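Local coordinates for protein scyllo-inositol 2-dehydrogenase (NADP(+)) IolW (Bacillus subtilis subsp. subtilis, PDB 3GDO) that catalyses the reversible NADPH-dependent reduction of scyllo-inosose to scyllo-inositol and cannot use NADH in place of NADPH, at residues L25-Y31 with Y306-A310; G105-K109 with A323-I327; T186-M192 with L217-L222; V210-H214 with L226-S230. One frame throughout, in Å; residues are numbered along the deposited sequence.

Contact 1 (L25-Y31 with Y306-A310); sequences LDVLDEY and YRKIA
The backbone carbonyl of Tyr306 receives two donors at once: the phenol of Tyr31, with OH 2.6 Å from Tyr306 O, and the amide of Ala310, through the ordinary helical bond. The hydroxyl arrives tilted 16° from the carbonyl plane. A tyrosine from the Rossmann-fold part thereby shares an acceptor with the helical amide. Around that bond the end of Tyr31 rests against segment 306-310: Ala310 CB lies 3.9 Å from Tyr31 CZ, and Ile309 CG2 is 3.5 Å from Tyr31 OH. The two tyrosines form an offset edge-to-face pair, the edge of Tyr306 turned to the face of Tyr31, planes at 82°. Leu25 fills the angle between them. Its CD2 stands over the centre of both rings and makes a CH-pi contact with Tyr306, 3.8 Å from the ring centroid. Leu28 reaches in from the turn 28-31 and sets CD1 3.6 Å from Tyr306 CB, while its CD2 meets Arg307 near NE. Glu30 bends at chi2 (98°), bringing OE2 alongside the aliphatic CG of Arg307, at 3.8 Å. The far end of Tyr306 is held by His21, which hydrogen-bonds its OH. The contact thus seats helix 303-315 against the end of helix 15-26 and the start of strand 31-37, with Ile6 of strand 6-11 and Leu68 of strand 68-71, in the same parallel sheet, also touching Tyr31.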
# COMPACT_ATOMS: atom_id res chain seq x y z
N LEU B 25 -12.82 -4.40 -33.57
CA LEU B 25 -13.28 -5.43 -34.50
C LEU B 25 -13.24 -4.88 -35.91
O LEU B 25 -12.76 -5.53 -36.83
CB LEU B 25 -14.66 -5.96 -34.12
CG LEU B 25 -14.77 -6.80 -32.84
CD1 LEU B 25 -16.21 -7.01 -32.40
CD2 LEU B 25 -14.11 -8.15 -33.04
N ASP B 26 -13.66 -3.63 -36.05
CA ASP B 26 -13.62 -2.87 -37.31
C ASP B 26 -12.26 -2.82 -38.03
O ASP B 26 -12.24 -2.76 -39.26
CB ASP B 26 -14.15 -1.45 -37.07
CG ASP B 26 -14.26 -0.64 -38.35
OD1 ASP B 26 -15.12 -0.98 -39.18
OD2 ASP B 26 -13.50 0.35 -38.51
N VAL B 27 -11.14 -2.79 -37.32
CA VAL B 27 -9.85 -2.71 -38.05
C VAL B 27 -9.21 -4.07 -38.36
O VAL B 27 -8.16 -4.13 -38.98
CB VAL B 27 -8.80 -1.75 -37.40
CG1 VAL B 27 -9.37 -0.35 -37.25
CG2 VAL B 27 -8.32 -2.30 -36.04
N LEU B 28 -9.83 -5.15 -37.92
CA LEU B 28 -9.26 -6.48 -38.11
C LEU B 28 -9.94 -7.21 -39.28
O LEU B 28 -11.11 -7.56 -39.19
CB LEU B 28 -9.42 -7.30 -36.82
CG LEU B 28 -8.60 -6.80 -35.63
CD1 LEU B 28 -8.91 -7.61 -34.39
CD2 LEU B 28 -7.11 -6.84 -35.97
N ASP B 29 -9.24 -7.45 -40.39
CA ASP B 29 -9.95 -8.15 -41.49
C ASP B 29 -10.37 -9.60 -41.24
O ASP B 29 -11.19 -10.14 -42.01
CB ASP B 29 -9.38 -7.91 -42.90
CG ASP B 29 -7.92 -7.51 -42.91
OD1 ASP B 29 -7.08 -8.28 -42.40
OD2 ASP B 29 -7.62 -6.45 -43.50
N GLU B 30 -9.86 -10.21 -40.17
CA GLU B 30 -10.34 -11.50 -39.71
C GLU B 30 -11.83 -11.51 -39.36
O GLU B 30 -12.42 -12.58 -39.14
CB GLU B 30 -9.57 -11.94 -38.45
CG GLU B 30 -8.08 -12.17 -38.61
CD GLU B 30 -7.27 -10.97 -38.18
OE1 GLU B 30 -7.52 -9.85 -38.69
OE2 GLU B 30 -6.38 -11.15 -37.32
N TYR B 31 -12.44 -10.33 -39.23
CA TYR B 31 -13.81 -10.22 -38.69
C TYR B 31 -14.78 -9.50 -39.62
O TYR B 31 -14.39 -8.61 -40.36
CB TYR B 31 -13.82 -9.47 -37.34
CG TYR B 31 -13.20 -10.27 -36.22
CD1 TYR B 31 -13.94 -11.24 -35.55
CD2 TYR B 31 -11.86 -10.10 -35.86
CE1 TYR B 31 -13.38 -11.99 -34.54
CE2 TYR B 31 -11.29 -10.83 -34.85
CZ TYR B 31 -12.06 -11.78 -34.17
OH TYR B 31 -11.51 -12.55 -33.16
N TYR B 306 -8.25 -9.89 -29.70
CA TYR B 306 -9.12 -10.34 -30.78
C TYR B 306 -8.41 -11.14 -31.90
O TYR B 306 -9.03 -11.99 -32.52
CB TYR B 306 -9.99 -9.20 -31.32
CG TYR B 306 -11.26 -9.00 -30.50
CD1 TYR B 306 -12.21 -9.99 -30.42
CD2 TYR B 306 -11.50 -7.80 -29.80
CE1 TYR B 306 -13.37 -9.84 -29.66
CE2 TYR B 306 -12.67 -7.61 -29.05
CZ TYR B 306 -13.59 -8.63 -28.98
OH TYR B 306 -14.76 -8.51 -28.27
N ARG B 307 -7.13 -10.87 -32.17
CA ARG B 307 -6.37 -11.70 -33.11
C ARG B 307 -6.26 -13.12 -32.55
O ARG B 307 -6.32 -14.10 -33.30
CB ARG B 307 -4.99 -11.12 -33.36
CG ARG B 307 -5.01 -9.81 -34.08
CD ARG B 307 -3.57 -9.26 -34.24
NE ARG B 307 -3.57 -8.11 -35.15
CZ ARG B 307 -3.04 -6.92 -34.89
NH1 ARG B 307 -2.40 -6.69 -33.76
NH2 ARG B 307 -3.09 -5.97 -35.80
N LYS B 308 -6.13 -13.22 -31.24
CA LYS B 308 -6.05 -14.53 -30.60
C LYS B 308 -7.38 -15.28 -30.61
O LYS B 308 -7.39 -16.48 -30.88
CB LYS B 308 -5.44 -14.45 -29.21
CG LYS B 308 -3.95 -14.80 -29.16
CD LYS B 308 -3.12 -13.82 -28.31
CE LYS B 308 -1.99 -14.54 -27.57
NZ LYS B 308 -1.05 -15.32 -28.44
N ILE B 309 -8.49 -14.58 -30.33
CA ILE B 309 -9.80 -15.18 -30.42
C ILE B 309 -10.03 -15.76 -31.85
O ILE B 309 -10.53 -16.86 -32.01
CB ILE B 309 -10.95 -14.16 -30.06
CG1 ILE B 309 -10.95 -13.82 -28.56
CG2 ILE B 309 -12.35 -14.67 -30.53
CD1 ILE B 309 -11.58 -14.89 -27.63
N ALA B 310 -9.67 -14.99 -32.87
CA ALA B 310 -9.75 -15.45 -34.25
C ALA B 310 -8.94 -16.75 -34.47
O ALA B 310 -9.41 -17.69 -35.13
CB ALA B 310 -9.31 -14.35 -35.20

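Contact 2 (G105-K109 with A323-I327); sequences GETLK and AEEGI
Ile327 lays its CD1 methyl on the peptide between Gly105 and Glu106, 3.4 Å from Gly105 O and 3.5 Å from Glu106 N. With no side chain at Gly105, the two helices draw together here, the CA atoms of Gly105 and Ile327 being 5.6 Å apart. The axes of the two short segments are antiparallel, 174° between their directions. One turn further along helix 105-109, Lys109 takes over: its CG stands 3.7 Å from Ala323 CB. CG of this lysine lies anti to the backbone N (chi1 -166°), which carries the aliphatic chain across the methyl before it bends about the CG-CD and CD-CE bonds. Glu324 meets that bend from the other helix, with OE1 3.5 Å from Lys109 CE. Glu106 crosses Ile327 at about a right angle, its CD 3.7 Å from Ile327 CD1. Its carboxylate also comes near that of Glu324, OE1 to OE1 4.1 Å, the planes 42° apart. Arg331, one turn beyond Ile327, forms salt bridges with both glutamates and should offset much of their mutual repulsion. Lys109 NZ pairs instead with Asp113 of its own helix. The chemistry is therefore divided: a small apolar seam joins helix 102-115 to the start of helix 323-342, and the charges along its border are probably balanced largely by Arg331 and Asp113.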
# COMPACT_ATOMS: atom_id res chain seq x y z
N GLY B 105 -20.68 -18.66 -13.02
CA GLY B 105 -19.61 -18.84 -13.98
C GLY B 105 -19.30 -20.29 -14.34
O GLY B 105 -19.04 -20.60 -15.53
N GLU B 106 -19.29 -21.19 -13.34
CA GLU B 106 -19.01 -22.64 -13.59
C GLU B 106 -20.12 -23.25 -14.46
O GLU B 106 -19.83 -24.00 -15.41
CB GLU B 106 -18.87 -23.46 -12.29
CG GLU B 106 -17.64 -23.13 -11.41
CD GLU B 106 -16.32 -23.81 -11.85
OE1 GLU B 106 -16.25 -24.44 -12.94
OE2 GLU B 106 -15.33 -23.71 -11.07
N THR B 107 -21.36 -22.87 -14.16
CA THR B 107 -22.52 -23.30 -14.93
C THR B 107 -22.37 -22.95 -16.40
O THR B 107 -22.65 -23.80 -17.26
CB THR B 107 -23.82 -22.74 -14.37
OG1 THR B 107 -23.93 -23.18 -13.01
CG2 THR B 107 -25.06 -23.26 -15.14
N LEU B 108 -21.90 -21.73 -16.70
CA LEU B 108 -21.71 -21.35 -18.10
C LEU B 108 -20.60 -22.14 -18.70
O LEU B 108 -20.69 -22.55 -19.87
CB LEU B 108 -21.44 -19.84 -18.30
CG LEU B 108 -22.51 -18.86 -17.79
CD1 LEU B 108 -22.02 -17.37 -17.87
CD2 LEU B 108 -23.84 -19.05 -18.50
N LYS B 109 -19.54 -22.35 -17.93
CA LYS B 109 -18.40 -23.10 -18.45
C LYS B 109 -18.81 -24.54 -18.82
O LYS B 109 -18.37 -25.07 -19.82
CB LYS B 109 -17.23 -23.15 -17.45
CG LYS B 109 -15.92 -23.62 -18.09
CD LYS B 109 -14.82 -23.75 -17.06
CE LYS B 109 -14.98 -25.03 -16.23
NZ LYS B 109 -14.35 -26.16 -17.00
N ALA B 323 -12.49 -19.44 -19.63
CA ALA B 323 -13.60 -19.34 -18.73
C ALA B 323 -13.15 -19.58 -17.30
O ALA B 323 -13.61 -18.87 -16.39
CB ALA B 323 -14.74 -20.30 -19.12
N GLU B 324 -12.30 -20.59 -17.11
CA GLU B 324 -11.66 -20.92 -15.83
C GLU B 324 -10.94 -19.73 -15.19
O GLU B 324 -11.08 -19.49 -13.99
CB GLU B 324 -10.63 -22.05 -16.03
CG GLU B 324 -10.22 -22.78 -14.75
CD GLU B 324 -11.40 -23.06 -13.78
OE1 GLU B 324 -12.48 -23.61 -14.19
OE2 GLU B 324 -11.25 -22.68 -12.59
N GLU B 325 -10.13 -19.03 -15.98
CA GLU B 325 -9.42 -17.85 -15.49
C GLU B 325 -10.43 -16.75 -15.08
O GLU B 325 -10.32 -16.18 -14.00
CB GLU B 325 -8.42 -17.35 -16.52
CG GLU B 325 -7.25 -18.32 -16.75
CD GLU B 325 -6.56 -18.00 -18.06
OE1 GLU B 325 -7.06 -17.11 -18.80
OE2 GLU B 325 -5.52 -18.61 -18.35
N GLY B 326 -11.47 -16.55 -15.91
CA GLY B 326 -12.58 -15.66 -15.57
C GLY B 326 -13.23 -16.03 -14.25
O GLY B 326 -13.43 -15.18 -13.37
N ILE B 327 -13.55 -17.31 -14.09
CA ILE B 327 -14.19 -17.76 -12.85
C ILE B 327 -13.23 -17.53 -11.66
O ILE B 327 -13.67 -17.23 -10.55
CB ILE B 327 -14.57 -19.28 -12.93
CG1 ILE B 327 -15.78 -19.51 -13.86
CG2 ILE B 327 -14.85 -19.85 -11.57
CD1 ILE B 327 -15.92 -21.02 -14.30

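Contact 3 (T186-M192 with L217-L222); sequences TLHLFGM and LDYGKL
Phe190 carries a layer on each face of its ring: Leu222 CD2 on one, a CH-pi contact 3.7 Å from the centroid and displaced toward the rim, and Leu189 CB over the centre of the other. Thr186 CG2 sits at the edge, in plane. That methyl, anti to the backbone N of Thr186, also lies 3.7 Å from Tyr219 OH. The edge of Phe190 is in turn directed at the face of Tyr219, centroids 5.8 Å apart and planes at 67°, and Phe190 CB lies 3.7 Å from Tyr219 CE1. Tyr219 ends in the one hydrogen bond of the contact: its OH donates to Gly191 O, 2.8 Å away and nearly in line with the carbonyl (C=O...donor angle 161°). Gly191 has left helix 174-190 with positive phi. Leu187 CD2 and Leu217 CD2 approach only loosely, at 4.4 Å. The strand ends in a type II' turn, Tyr219 to Leu222, which overlaps an Asx turn in which Asp218 OD1 accepts from Gly220 N. An aromatic and aliphatic cluster thus packs the helix on the hairpin, while one phenol supplies the polar link and ties the helix end to the strand beside the turn.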
# COMPACT_ATOMS: atom_id res chain seq x y z
N THR B 186 -2.88 -10.28 -11.52
CA THR B 186 -2.17 -10.97 -10.44
C THR B 186 -2.27 -12.48 -10.61
O THR B 186 -1.26 -13.20 -10.42
CB THR B 186 -2.69 -10.58 -9.03
OG1 THR B 186 -2.77 -9.14 -8.93
CG2 THR B 186 -1.77 -11.11 -7.97
N LEU B 187 -3.48 -12.97 -10.91
CA LEU B 187 -3.70 -14.42 -11.14
C LEU B 187 -2.88 -14.84 -12.36
O LEU B 187 -2.26 -15.89 -12.35
CB LEU B 187 -5.16 -14.71 -11.35
CG LEU B 187 -6.05 -14.44 -10.12
CD1 LEU B 187 -7.44 -14.89 -10.42
CD2 LEU B 187 -5.53 -15.04 -8.86
N HIS B 188 -2.84 -13.98 -13.37
CA HIS B 188 -2.12 -14.28 -14.60
C HIS B 188 -0.66 -14.48 -14.29
O HIS B 188 -0.02 -15.40 -14.82
CB HIS B 188 -2.29 -13.16 -15.64
CG HIS B 188 -1.72 -13.49 -16.99
ND1 HIS B 188 -2.14 -14.58 -17.74
CD2 HIS B 188 -0.76 -12.88 -17.72
CE1 HIS B 188 -1.49 -14.60 -18.89
NE2 HIS B 188 -0.64 -13.58 -18.90
N LEU B 189 -0.11 -13.62 -13.44
CA LEU B 189 1.32 -13.69 -13.13
C LEU B 189 1.69 -14.83 -12.19
O LEU B 189 2.71 -15.43 -12.39
CB LEU B 189 1.85 -12.37 -12.56
CG LEU B 189 1.97 -11.10 -13.38
CD1 LEU B 189 2.53 -10.03 -12.47
CD2 LEU B 189 2.88 -11.27 -14.61
N PHE B 190 0.88 -15.14 -11.18
CA PHE B 190 1.37 -16.00 -10.10
C PHE B 190 0.45 -17.16 -9.75
O PHE B 190 0.73 -17.88 -8.79
CB PHE B 190 1.60 -15.19 -8.79
CG PHE B 190 2.32 -13.89 -8.97
CD1 PHE B 190 3.68 -13.87 -9.33
CD2 PHE B 190 1.66 -12.67 -8.73
CE1 PHE B 190 4.37 -12.61 -9.47
CE2 PHE B 190 2.35 -11.43 -8.87
CZ PHE B 190 3.69 -11.40 -9.22
N GLY B 191 -0.65 -17.35 -10.48
CA GLY B 191 -1.60 -18.43 -10.16
C GLY B 191 -2.45 -18.08 -8.97
O GLY B 191 -2.51 -16.91 -8.55
N MET B 192 -3.12 -19.07 -8.40
CA MET B 192 -4.02 -18.82 -7.29
C MET B 192 -3.23 -18.71 -5.99
O MET B 192 -2.26 -19.46 -5.79
CB MET B 192 -5.06 -19.96 -7.17
CG MET B 192 -6.25 -19.88 -8.20
SD MET B 192 -7.27 -18.37 -8.11
CE MET B 192 -8.51 -18.89 -6.98
N LEU B 217 -3.57 -10.94 -1.17
CA LEU B 217 -3.47 -12.33 -1.66
C LEU B 217 -2.20 -13.01 -1.19
O LEU B 217 -1.07 -12.58 -1.51
CB LEU B 217 -3.60 -12.42 -3.19
CG LEU B 217 -5.00 -12.27 -3.82
CD1 LEU B 217 -5.71 -10.99 -3.45
CD2 LEU B 217 -4.92 -12.37 -5.36
N ASP B 218 -2.41 -14.06 -0.39
CA ASP B 218 -1.34 -14.70 0.35
C ASP B 218 -0.72 -15.79 -0.52
O ASP B 218 -1.36 -16.80 -0.81
CB ASP B 218 -1.90 -15.27 1.68
CG ASP B 218 -0.83 -16.02 2.53
OD1 ASP B 218 0.38 -15.98 2.23
OD2 ASP B 218 -1.25 -16.66 3.53
N TYR B 219 0.50 -15.54 -0.99
CA TYR B 219 1.27 -16.56 -1.69
C TYR B 219 2.49 -16.96 -0.84
O TYR B 219 3.55 -17.20 -1.39
CB TYR B 219 1.77 -16.03 -3.01
CG TYR B 219 0.71 -15.68 -4.06
CD1 TYR B 219 0.35 -16.61 -5.06
CD2 TYR B 219 0.10 -14.43 -4.07
CE1 TYR B 219 -0.60 -16.29 -6.05
CE2 TYR B 219 -0.84 -14.09 -5.06
CZ TYR B 219 -1.20 -15.03 -6.04
OH TYR B 219 -2.13 -14.68 -6.98
N GLY B 220 2.38 -16.96 0.49
CA GLY B 220 3.50 -17.37 1.35
C GLY B 220 4.53 -16.25 1.47
O GLY B 220 4.27 -15.21 2.09
N LYS B 221 5.69 -16.46 0.88
CA LYS B 221 6.73 -15.46 0.90
C LYS B 221 6.28 -14.23 0.09
O LYS B 221 6.48 -13.08 0.53
CB LYS B 221 8.02 -16.04 0.35
CG LYS B 221 9.17 -15.04 0.37
CD LYS B 221 10.42 -15.63 -0.28
CE LYS B 221 11.38 -14.50 -0.67
NZ LYS B 221 12.61 -15.02 -1.31
N LEU B 222 5.66 -14.49 -1.06
CA LEU B 222 5.08 -13.45 -1.92
C LEU B 222 3.76 -12.92 -1.36
O LEU B 222 2.83 -13.71 -1.02
CB LEU B 222 4.86 -13.99 -3.34
CG LEU B 222 4.04 -13.16 -4.35
CD1 LEU B 222 4.67 -11.77 -4.54
CD2 LEU B 222 3.88 -13.87 -5.74

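Contact 4 (V210-H214 with L226-S230); sequences VDYFH and LYGGS
Two backbone bonds hold this antiparallel hairpin of the C-terminal alpha/beta domain: Phe213 N to Gly228 O at 3.0 Å and Gly228 N to Phe213 O at 2.8 Å, which make Phe213 and Gly228 a hydrogen-bonded pair. Past the end of the strands Ser230 OG donates to Asp211 O at 2.8 Å, in the carbonyl plane and on a lone pair. A water accepts from Ser230 N and probably donates to Asp211 OD1, and the outer polar ends continue the network, Asp211 to Gln203 and Arg204, Ser230 OG to Arg155. Asp211 and Tyr212 both face Met201 of the neighbouring strand 195-201, a classic beta bulge at the start of the strand. Packing follows from Phe213, whose CG sits between the backbone N and the carbonyl carbon (chi1 63°). This folds the ring back over the partner strand, one face over Gly228 N, with Gly228 CA 4.2 Å from its centroid; a glycine lets the ring lie so close to the backbone. On the sheet face of His214 and Tyr227, the two side chains point the same way, their rings near parallel (20°) but slid apart. His214 also meets His214 of the second subunit, ring against ring, so this face of the hairpin belongs to the dimer interface. Within the chain, the imidazole rests against its neighbour through His214 CD2, 3.4 Å from Tyr227 CB.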
# COMPACT_ATOMS: atom_id res chain seq x y z
N VAL B 210 -19.95 -0.69 -2.99
CA VAL B 210 -18.55 -0.66 -2.67
C VAL B 210 -17.83 0.43 -3.47
O VAL B 210 -18.00 0.54 -4.67
CB VAL B 210 -17.91 -2.03 -2.98
CG1 VAL B 210 -16.38 -1.94 -2.89
CG2 VAL B 210 -18.52 -3.12 -2.03
N ASP B 211 -16.99 1.19 -2.78
CA ASP B 211 -16.15 2.22 -3.44
C ASP B 211 -14.69 2.23 -2.92
O ASP B 211 -13.83 3.05 -3.35
CB ASP B 211 -16.83 3.62 -3.34
CG ASP B 211 -16.87 4.18 -1.91
OD1 ASP B 211 -16.03 3.79 -1.06
OD2 ASP B 211 -17.75 5.04 -1.64
N TYR B 212 -14.42 1.28 -2.04
CA TYR B 212 -13.11 1.08 -1.45
C TYR B 212 -12.84 -0.42 -1.28
O TYR B 212 -13.68 -1.17 -0.74
CB TYR B 212 -13.05 1.80 -0.09
CG TYR B 212 -11.77 1.57 0.67
CD1 TYR B 212 -10.76 2.53 0.68
CD2 TYR B 212 -11.56 0.37 1.35
CE1 TYR B 212 -9.56 2.30 1.38
CE2 TYR B 212 -10.39 0.10 2.01
CZ TYR B 212 -9.38 1.08 2.01
OH TYR B 212 -8.25 0.82 2.73
N PHE B 213 -11.65 -0.85 -1.68
CA PHE B 213 -11.22 -2.21 -1.38
C PHE B 213 -9.73 -2.24 -1.14
O PHE B 213 -8.93 -1.50 -1.79
CB PHE B 213 -11.62 -3.19 -2.53
CG PHE B 213 -10.95 -2.89 -3.84
CD1 PHE B 213 -9.65 -3.35 -4.11
CD2 PHE B 213 -11.59 -2.12 -4.79
CE1 PHE B 213 -9.02 -3.03 -5.30
CE2 PHE B 213 -10.96 -1.78 -5.97
CZ PHE B 213 -9.68 -2.26 -6.24
N HIS B 214 -9.36 -3.12 -0.24
CA HIS B 214 -7.97 -3.42 0.04
C HIS B 214 -7.84 -4.95 0.19
O HIS B 214 -8.37 -5.53 1.14
CB HIS B 214 -7.55 -2.74 1.35
CG HIS B 214 -6.08 -2.75 1.54
ND1 HIS B 214 -5.40 -3.88 1.97
CD2 HIS B 214 -5.14 -1.82 1.25
CE1 HIS B 214 -4.10 -3.61 1.99
NE2 HIS B 214 -3.91 -2.37 1.54
N LEU B 226 -3.73 -5.52 -3.33
CA LEU B 226 -4.50 -4.86 -4.41
C LEU B 226 -5.53 -3.98 -3.77
O LEU B 226 -6.32 -4.45 -2.92
CB LEU B 226 -5.20 -5.88 -5.31
CG LEU B 226 -4.33 -6.98 -5.90
CD1 LEU B 226 -5.22 -8.12 -6.43
CD2 LEU B 226 -3.44 -6.42 -6.99
N TYR B 227 -5.49 -2.69 -4.12
CA TYR B 227 -6.31 -1.74 -3.39
C TYR B 227 -6.73 -0.59 -4.27
O TYR B 227 -6.10 -0.32 -5.31
CB TYR B 227 -5.60 -1.26 -2.12
CG TYR B 227 -4.37 -0.43 -2.35
CD1 TYR B 227 -4.46 0.97 -2.43
CD2 TYR B 227 -3.09 -1.04 -2.49
CE1 TYR B 227 -3.34 1.74 -2.62
CE2 TYR B 227 -1.94 -0.25 -2.69
CZ TYR B 227 -2.08 1.14 -2.75
OH TYR B 227 -0.99 1.97 -2.94
N GLY B 228 -7.77 0.09 -3.84
CA GLY B 228 -8.41 1.11 -4.65
C GLY B 228 -9.34 1.92 -3.78
O GLY B 228 -10.11 1.34 -2.99
N GLY B 229 -9.23 3.24 -3.86
CA GLY B 229 -10.26 4.13 -3.27
C GLY B 229 -10.92 5.09 -4.24
O GLY B 229 -10.48 5.25 -5.39
N SER B 230 -12.02 5.71 -3.78
CA SER B 230 -12.76 6.64 -4.61
C SER B 230 -12.70 8.11 -4.15
O SER B 230 -13.40 8.96 -4.71
CB SER B 230 -14.23 6.18 -4.73
OG SER B 230 -14.35 4.92 -5.35
O HOH W 1 -13.54 5.36 -1.49

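In the fold
Contacts 1 and 2 each join the Rossmann-fold part of the chain to the C-terminal part, through two successive helices, 303-315 and 323-342; their centres are 23 Å apart. Contact 1 is buried and aromatic, centred on one shared carbonyl, whereas contact 2 is only partly buried and edged with charge. Contacts 3 and 4 lie wholly within the C-terminal domain and use the same hairpin, 3 at its turn and 4 at its open end. They touch where Thr186 and Leu217 pack on Leu226. The buried contact 4 relies on backbone bonds, the partly buried contact 3 on rings and one phenol; both also reach the second subunit, unlike contacts 1 and 2.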